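Local coordinates for enoyl-CoA hydratase/isomerase family protein (Bacillus anthracis, PDB 3KQF) that probably catalyses the reversible addition of water across the double bond of enoyl-CoA thioesters, as enoyl-CoA hydratases of the crotonase family do, at residues Glu99-Val105 / Val212-Lys216; Arg127-Glu131 / Leu193-Ala197. All blocks are in the same frame, centred on the assembly; numbering follows the deposited sequence. Where two conformers were deposited one is given.

Contact 1 (Glu99-Val105 / Val212-Lys216)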
ATOM      1  N   GLU A  99      -6.090  18.737   4.266  0.60 12.37           N
ATOM      2  CA  GLU A  99      -4.953  17.859   4.394  0.60 13.50           C
ATOM      3  C   GLU A  99      -3.800  18.520   5.144  0.60 14.17           C
ATOM      4  O   GLU A  99      -3.157  17.875   5.970  0.60 14.91           O
ATOM      5  CB  GLU A  99      -4.506  17.390   3.009  0.60 13.38           C
ATOM      6  CG  GLU A  99      -3.607  16.193   3.028  0.60 14.47           C
ATOM      7  CD  GLU A  99      -3.415  15.593   1.650  0.60 14.97           C
ATOM      8  OE1 GLU A  99      -3.637  14.365   1.503  0.60 14.57           O
ATOM      9  OE2 GLU A  99      -3.083  16.349   0.711  0.60 14.19           O
ATOM     10  N   GLN A 100      -3.573  19.804   4.883  1.00 13.84           N
ATOM     11  CA  GLN A 100      -2.485  20.552   5.526  1.00 14.63           C
ATOM     12  C   GLN A 100      -2.751  21.202   6.885  1.00 14.28           C
ATOM     13  O   GLN A 100      -1.872  21.878   7.415  1.00 13.89           O
ATOM     14  CB  GLN A 100      -1.936  21.570   4.536  1.00 15.49           C
ATOM     15  CG  GLN A 100      -1.331  20.893   3.312  1.00 18.25           C
ATOM     16  CD  GLN A 100      -0.954  21.870   2.219  1.00 24.38           C
ATOM     17  OE1 GLN A 100      -1.036  23.081   2.404  1.00 31.29           O
ATOM     18  NE2 GLN A 100      -0.553  21.343   1.057  1.00 27.21           N
ATOM     19  N   LEU A 101      -3.927  20.997   7.462  1.00 14.52           N
ATOM     20  CA  LEU A 101      -4.166  21.478   8.821  1.00 13.02           C
ATOM     21  C   LEU A 101      -3.149  20.803   9.746  1.00 11.68           C
ATOM     22  O   LEU A 101      -2.811  19.623   9.553  1.00 10.33           O
ATOM     23  CB  LEU A 101      -5.552  21.114   9.309  1.00 13.21           C
ATOM     24  CG  LEU A 101      -6.709  21.953   8.825  1.00 13.42           C
ATOM     25  CD1 LEU A 101      -8.021  21.314   9.309  1.00 12.88           C
ATOM     26  CD2 LEU A 101      -6.542  23.397   9.312  1.00 13.73           C
ATOM     27  N   PRO A 102      -2.642  21.540  10.745  1.00 10.75           N
ATOM     28  CA  PRO A 102      -1.682  20.912  11.632  1.00 10.32           C
ATOM     29  C   PRO A 102      -2.300  19.803  12.452  1.00  9.87           C
ATOM     30  O   PRO A 102      -1.615  18.858  12.860  1.00 10.14           O
ATOM     31  CB  PRO A 102      -1.242  22.066  12.563  1.00 11.25           C
ATOM     32  CG  PRO A 102      -2.254  23.110  12.411  1.00 13.05           C
ATOM     33  CD  PRO A 102      -2.792  22.979  11.023  1.00 10.40           C
ATOM     34  N   GLN A 103      -3.596  19.913  12.699  1.00  8.90           N
ATOM     35  CA  GLN A 103      -4.277  18.929  13.511  1.00  8.34           C
ATOM     36  C   GLN A 103      -4.690  17.692  12.723  1.00  9.15           C
ATOM     37  O   GLN A 103      -4.960  17.783  11.529  1.00  8.23           O
ATOM     38  CB  GLN A 103      -5.575  19.505  14.080  1.00  8.42           C
ATOM     39  CG  GLN A 103      -5.463  20.744  14.954  1.00  9.28           C
ATOM     40  CD  GLN A 103      -5.510  22.065  14.194  1.00  9.52           C
ATOM     41  OE1 GLN A 103      -5.437  22.109  12.966  1.00 11.22           O
ATOM     42  NE2 GLN A 103      -5.638  23.163  14.946  1.00  7.65           N
ATOM     43  N   PRO A 104      -4.779  16.540  13.405  1.00 12.51           N
ATOM     44  CA  PRO A 104      -5.384  15.383  12.734  1.00 12.01           C
ATOM     45  C   PRO A 104      -6.856  15.715  12.383  1.00 13.26           C
ATOM     46  O   PRO A 104      -7.541  16.420  13.145  1.00 14.06           O
ATOM     47  CB  PRO A 104      -5.337  14.300  13.810  1.00 13.48           C
ATOM     48  CG  PRO A 104      -4.165  14.640  14.628  1.00 12.95           C
ATOM     49  CD  PRO A 104      -4.206  16.156  14.710  1.00 11.56           C
ATOM     50  N   VAL A 105      -7.338  15.194  11.260  1.00 14.00           N
ATOM     51  CA  VAL A 105      -8.701  15.423  10.817  1.00 12.22           C
ATOM     52  C   VAL A 105      -9.343  14.069  10.600  1.00 14.09           C
ATOM     53  O   VAL A 105      -8.793  13.218   9.877  1.00 14.00           O
ATOM     54  CB  VAL A 105      -8.752  16.280   9.484  1.00 11.89           C
ATOM     55  CG1 VAL A 105     -10.188  16.474   9.020  1.00 13.44           C
ATOM     56  CG2 VAL A 105      -8.004  17.624   9.643  1.00 14.24           C
ATOM     57  N   VAL A 212       1.893  14.990  18.391  1.00 15.01           N
ATOM     58  CA  VAL A 212       0.888  14.581  17.407  1.00 15.13           C
ATOM     59  C   VAL A 212       1.067  15.398  16.118  1.00 14.54           C
ATOM     60  O   VAL A 212       1.045  14.841  15.015  1.00 15.01           O
ATOM     61  CB  VAL A 212      -0.542  14.706  17.953  1.00 14.25           C
ATOM     62  CG1 VAL A 212      -1.604  14.495  16.840  1.00 15.28           C
ATOM     63  CG2 VAL A 212      -0.774  13.715  19.101  1.00 14.41           C
ATOM     64  N   ARG A 213       1.238  16.709  16.261  1.00 15.81           N
ATOM     65  CA  ARG A 213       1.425  17.589  15.098  1.00 17.00           C
ATOM     66  C   ARG A 213       2.684  17.230  14.326  1.00 18.32           C
ATOM     67  O   ARG A 213       2.667  17.186  13.091  1.00 18.76           O
ATOM     68  CB  ARG A 213       1.455  19.071  15.514  1.00 17.37           C
ATOM     69  CG  ARG A 213       0.108  19.548  16.054  1.00 20.20           C
ATOM     70  CD  ARG A 213      -0.025  21.077  16.013  1.00 23.70           C
ATOM     71  NE  ARG A 213      -1.322  21.539  16.509  1.00 28.74           N
ATOM     72  CZ  ARG A 213      -1.812  22.771  16.338  1.00 30.16           C
ATOM     73  NH1 ARG A 213      -1.144  23.683  15.632  1.00 32.37           N
ATOM     74  NH2 ARG A 213      -3.002  23.086  16.842  1.00 28.76           N
ATOM     75  N   LEU A 214       3.776  16.985  15.052  1.00 17.66           N
ATOM     76  CA  LEU A 214       5.040  16.574  14.408  1.00 17.68           C
ATOM     77  C   LEU A 214       4.901  15.195  13.729  1.00 16.79           C
ATOM     78  O   LEU A 214       5.462  14.967  12.646  1.00 18.09           O
ATOM     79  CB  LEU A 214       6.201  16.604  15.420  1.00 16.55           C
ATOM     80  CG  LEU A 214       6.776  17.979  15.737  1.00 20.30           C
ATOM     81  CD1 LEU A 214       7.710  17.932  16.971  1.00 16.71           C
ATOM     82  CD2 LEU A 214       7.530  18.533  14.520  1.00 20.57           C
ATOM     83  N   ALA A 215       4.154  14.285  14.340  1.00 15.34           N
ATOM     84  CA  ALA A 215       3.891  12.964  13.729  1.00 16.38           C
ATOM     85  C   ALA A 215       3.141  13.132  12.416  1.00 16.01           C
ATOM     86  O   ALA A 215       3.453  12.467  11.420  1.00 15.31           O
ATOM     87  CB  ALA A 215       3.108  12.037  14.681  1.00 16.50           C
ATOM     88  N   LYS A 216       2.120  13.995  12.406  1.00 15.24           N
ATOM     89  CA  LYS A 216       1.378  14.239  11.171  1.00 13.46           C
ATOM     90  C   LYS A 216       2.324  14.758  10.091  1.00 13.88           C
ATOM     91  O   LYS A 216       2.307  14.274   8.973  1.00 14.04           O
ATOM     92  CB  LYS A 216       0.185  15.193  11.396  1.00 12.86           C
ATOM     93  CG  LYS A 216      -0.545  15.541  10.086  1.00 11.68           C
ATOM     94  CD  LYS A 216      -1.867  16.250  10.245  1.00 11.04           C
ATOM     95  CE  LYS A 216      -2.565  16.445   8.885  1.00 10.81           C
ATOM     96  NZ  LYS A 216      -3.904  17.082   9.041  1.00 10.67           N
TER
HETATM   97  O   HOH W   1       0.919  18.841  11.764  1.00 10.03           O
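Lys216 runs its side chain from helix 209-222 into the curl of loop 99-105, and its ammonium group is bound there by backbone carbonyls. NZ donates to Leu101 O at 2.8 Å and to Gln103 O at 2.8 Å, and a weak third bond runs to Glu99 O at 3.3 Å. Neither strong bond is aligned with its C=O: the donor tilts 27° from the plane of the Leu101 carbonyl and sits above that of Gln103. With CG anti to the backbone N (chi1 176°) and the chain extended beyond it, the lysine spans the full gap between helix and loop. Asp125 OD2 forms a salt bridge with NZ and also accepts from Val105 N, so the buried charge is probably well compensated.

The loop joins helix 81-99 to strand 105-109 of the crotonase-fold core sheet, and its two prolines probably limit its flexibility where it meets helix 209-222. A second polar link goes through water, which donates to both Pro102 O and Arg213 O.

Among the van der Waals contacts, Arg213 lays one guanidinium face over Pro102 CG and the Gln103 amide carbon; NH1 comes within 3.5 Å of Pro102 CG. The amide and guanidinium planes stand 59° apart. Gln103 NE2 and Arg213 NH2, both donors, do not bond to each other; NE2 donates to Thr54 O and Ile48 O, and NH2 to Glu51 O, with a weak bond to Thr54 O. Pro104 CG meets Val212 CG1 tightly at 3.4 Å, the two side chains crossing nearly at right angles beside Tyr168 and Thr140 of a second subunit.

Contact 2 (Arg127-Glu131 / Leu193-Ala197); sequences RIAAE and LEEKA
Ile128 packs between strand 126-130 and the first turn of helix 193-206, in the αβ-layered core of the crotonase fold, where this helix packs on one face of the central sheet. Its two branches have different targets. CG2 meets Leu193 CD1 at 3.6 Å, whereas CD1, at the end of the longer branch, reaches the helix backbone and lies 3.6 Å from Ala197 CA. With CG2 anti to the backbone N and CG1 beside it (chi1 -54°), one branch is aimed at Leu193 and the other at Ala197. A small residue suits position 197: its methyl group, 3.9 Å from Ile128 CD1, allows the isoleucine tip to come close to the helix backbone.

Leu193 approaches from the helix in the reverse sense, so that the two side chains overlap flank to flank while pointing opposite ways. Its other methyl, CD2, makes a looser contact with Ala130 CB at 4.3 Å. Lys196 contributes only its aliphatic part at the border of the contact: CG lies loosely, 4.2 Å, from Ile128 CG2, and the bend at chi2 (67°) then leads the amine away from the strand.

Farther out, the short segments of strand and helix run nearly antiparallel, 163° between their directions, with axes 9.1 Å apart at closest approach. Backbone hydrogen bonds from Ile128 to Ala107 and Ile109, and from Arg127 and Ala129 to Phe186, hold the strand between its two sheet neighbours. Those neighbours extend the nonpolar floor beneath the helix: Ala108 touches Leu193 and Ala197, and Val188 touches Leu193 and Lys196. Within the helix, Ala197 N donates to Leu193 O at 3.0 Å, a helical bond that links the two residues the Ile128 branches meet.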
ATOM      1  N   ARG A 127     -10.668   7.783   8.552  1.00 13.67           N
ATOM      2  CA  ARG A 127     -12.094   7.760   8.342  1.00 13.80           C
ATOM      3  C   ARG A 127     -12.870   6.748   9.182  1.00 13.54           C
ATOM      4  O   ARG A 127     -12.452   5.602   9.358  1.00 13.59           O
ATOM      5  CB  ARG A 127     -12.285   7.398   6.855  1.00 13.69           C
ATOM      6  CG  ARG A 127     -11.797   8.460   5.867  1.00 13.98           C
ATOM      7  CD  ARG A 127     -11.174   7.877   4.575  1.00 15.89           C
ATOM      8  NE  ARG A 127      -9.877   7.269   4.884  1.00 14.02           N
ATOM      9  CZ  ARG A 127      -8.735   7.954   5.067  1.00 16.66           C
ATOM     10  NH1 ARG A 127      -7.622   7.311   5.390  1.00 13.64           N
ATOM     11  NH2 ARG A 127      -8.706   9.269   4.945  1.00 15.92           N
ATOM     12  N   ILE A 128     -13.994   7.206   9.717  1.00 13.70           N
ATOM     13  CA  ILE A 128     -14.940   6.350  10.454  1.00 14.25           C
ATOM     14  C   ILE A 128     -16.226   6.444   9.632  1.00 14.89           C
ATOM     15  O   ILE A 128     -16.693   7.552   9.349  1.00 16.17           O
ATOM     16  CB  ILE A 128     -15.253   6.854  11.849  1.00 15.07           C
ATOM     17  CG1 ILE A 128     -13.988   7.082  12.678  1.00 18.84           C
ATOM     18  CG2 ILE A 128     -16.221   5.854  12.580  1.00 12.58           C
ATOM     19  CD1 ILE A 128     -14.269   7.788  13.983  1.00 23.99           C
ATOM     20  N   ALA A 129     -16.799   5.313   9.253  1.00 15.48           N
ATOM     21  CA  ALA A 129     -18.042   5.284   8.472  1.00 16.38           C
ATOM     22  C   ALA A 129     -19.221   4.626   9.174  1.00 15.98           C
ATOM     23  O   ALA A 129     -19.062   3.649   9.878  1.00 15.20           O
ATOM     24  CB  ALA A 129     -17.821   4.550   7.183  1.00 15.29           C
ATOM     25  N   ALA A 130     -20.414   5.144   8.895  1.00 15.45           N
ATOM     26  CA  ALA A 130     -21.641   4.547   9.364  1.00 15.83           C
ATOM     27  C   ALA A 130     -21.800   3.251   8.580  1.00 15.10           C
ATOM     28  O   ALA A 130     -21.407   3.194   7.405  1.00 15.99           O
ATOM     29  CB  ALA A 130     -22.835   5.464   9.080  1.00 14.12           C
ATOM     30  N   GLU A 131     -22.380   2.234   9.215  1.00 14.75           N
ATOM     31  CA  GLU A 131     -22.649   0.944   8.563  1.00 16.01           C
ATOM     32  C   GLU A 131     -23.450   1.135   7.293  1.00 17.03           C
ATOM     33  O   GLU A 131     -23.318   0.352   6.348  1.00 17.23           O
ATOM     34  CB  GLU A 131     -23.449  -0.014   9.488  1.00 17.17           C
ATOM     35  CG  GLU A 131     -22.641  -0.688  10.582  1.00 20.15           C
ATOM     36  CD  GLU A 131     -23.466  -1.677  11.411  1.00 24.60           C
ATOM     37  OE1 GLU A 131     -24.503  -1.276  11.976  1.00 26.14           O
ATOM     38  OE2 GLU A 131     -23.063  -2.855  11.515  1.00 29.07           O
ATOM     39  N   LEU A 193     -22.198   6.957  15.356  1.00 15.99           N
ATOM     40  CA  LEU A 193     -21.080   7.565  14.626  1.00 14.89           C
ATOM     41  C   LEU A 193     -20.492   8.778  15.346  1.00 15.78           C
ATOM     42  O   LEU A 193     -19.285   8.893  15.506  1.00 15.04           O
ATOM     43  CB  LEU A 193     -21.536   7.944  13.228  1.00 15.24           C
ATOM     44  CG  LEU A 193     -20.512   8.635  12.337  1.00 15.03           C
ATOM     45  CD1 LEU A 193     -19.248   7.780  12.198  1.00 17.63           C
ATOM     46  CD2 LEU A 193     -21.119   8.921  11.000  1.00 18.35           C
ATOM     47  N   GLU A 194     -21.350   9.667  15.813  1.00 17.21           N
ATOM     48  CA  GLU A 194     -20.869  10.859  16.489  1.00 19.23           C
ATOM     49  C   GLU A 194     -20.075  10.549  17.757  1.00 18.58           C
ATOM     50  O   GLU A 194     -19.003  11.117  17.954  1.00 17.41           O
ATOM     51  CB  GLU A 194     -22.027  11.793  16.820  1.00 21.47           C
ATOM     52  CG  GLU A 194     -21.558  13.185  17.194  1.00 26.97           C
ATOM     53  CD  GLU A 194     -22.706  14.157  17.339  1.00 32.79           C
ATOM     54  OE1 GLU A 194     -23.570  13.942  18.216  1.00 34.74           O
ATOM     55  OE2 GLU A 194     -22.719  15.151  16.585  1.00 37.63           O
ATOM     56  N   GLU A 195     -20.572   9.661  18.621  1.00 17.82           N
ATOM     57  CA  GLU A 195     -19.826   9.382  19.856  1.00 18.57           C
ATOM     58  C   GLU A 195     -18.512   8.653  19.567  1.00 16.00           C
ATOM     59  O   GLU A 195     -17.524   8.910  20.228  1.00 14.37           O
ATOM     60  CB  GLU A 195     -20.649   8.675  20.960  1.00 19.88           C
ATOM     61  CG  GLU A 195     -20.902   7.191  20.819  1.00 26.84           C
ATOM     62  CD  GLU A 195     -21.498   6.580  22.106  1.00 34.44           C
ATOM     63  OE1 GLU A 195     -21.552   7.284  23.146  1.00 38.46           O
ATOM     64  OE2 GLU A 195     -21.893   5.394  22.082  1.00 40.22           O
ATOM     65  N   LYS A 196     -18.491   7.777  18.567  1.00 15.54           N
ATOM     66  CA  LYS A 196     -17.251   7.076  18.209  1.00 17.04           C
ATOM     67  C   LYS A 196     -16.175   8.082  17.720  1.00 16.91           C
ATOM     68  O   LYS A 196     -14.991   7.972  18.077  1.00 14.66           O
ATOM     69  CB  LYS A 196     -17.522   6.040  17.124  1.00 17.81           C
ATOM     70  CG  LYS A 196     -16.291   5.185  16.703  1.00 22.09           C
ATOM     71  CD  LYS A 196     -15.833   4.264  17.831  1.00 29.83           C
ATOM     72  CE  LYS A 196     -14.751   3.296  17.365  1.00 35.64           C
ATOM     73  NZ  LYS A 196     -14.340   2.358  18.451  1.00 38.39           N
ATOM     74  N   ALA A 197     -16.574   9.035  16.874  1.00 15.59           N
ATOM     75  CA  ALA A 197     -15.628  10.045  16.381  1.00 16.39           C
ATOM     76  C   ALA A 197     -15.131  10.924  17.525  1.00 15.60           C
ATOM     77  O   ALA A 197     -13.954  11.256  17.595  1.00 17.34           O
ATOM     78  CB  ALA A 197     -16.265  10.912  15.289  1.00 16.75           C
TER

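Overall arrangement
Both contacts are largely buried, with contact 1 nearer the centre of the chain; the centres of contact 1 and contact 2 lie about 20 Å apart, and the two do not touch. Each brings one of two consecutive C-terminal helices, 193-206 and 209-222, against the central-sheet region, and both segments of contact 2 fall, in sequence, between those of contact 1. Their chemistry differs with their place. At 127-131/193-197 a helix rests on a regular strand whose backbone is already paired in the sheet, and the contact is made by aliphatic side chains. At 99-105/212-216 an irregular loop presents carbonyls that accept from lysine and water, where several of its residues also pack on the second subunit.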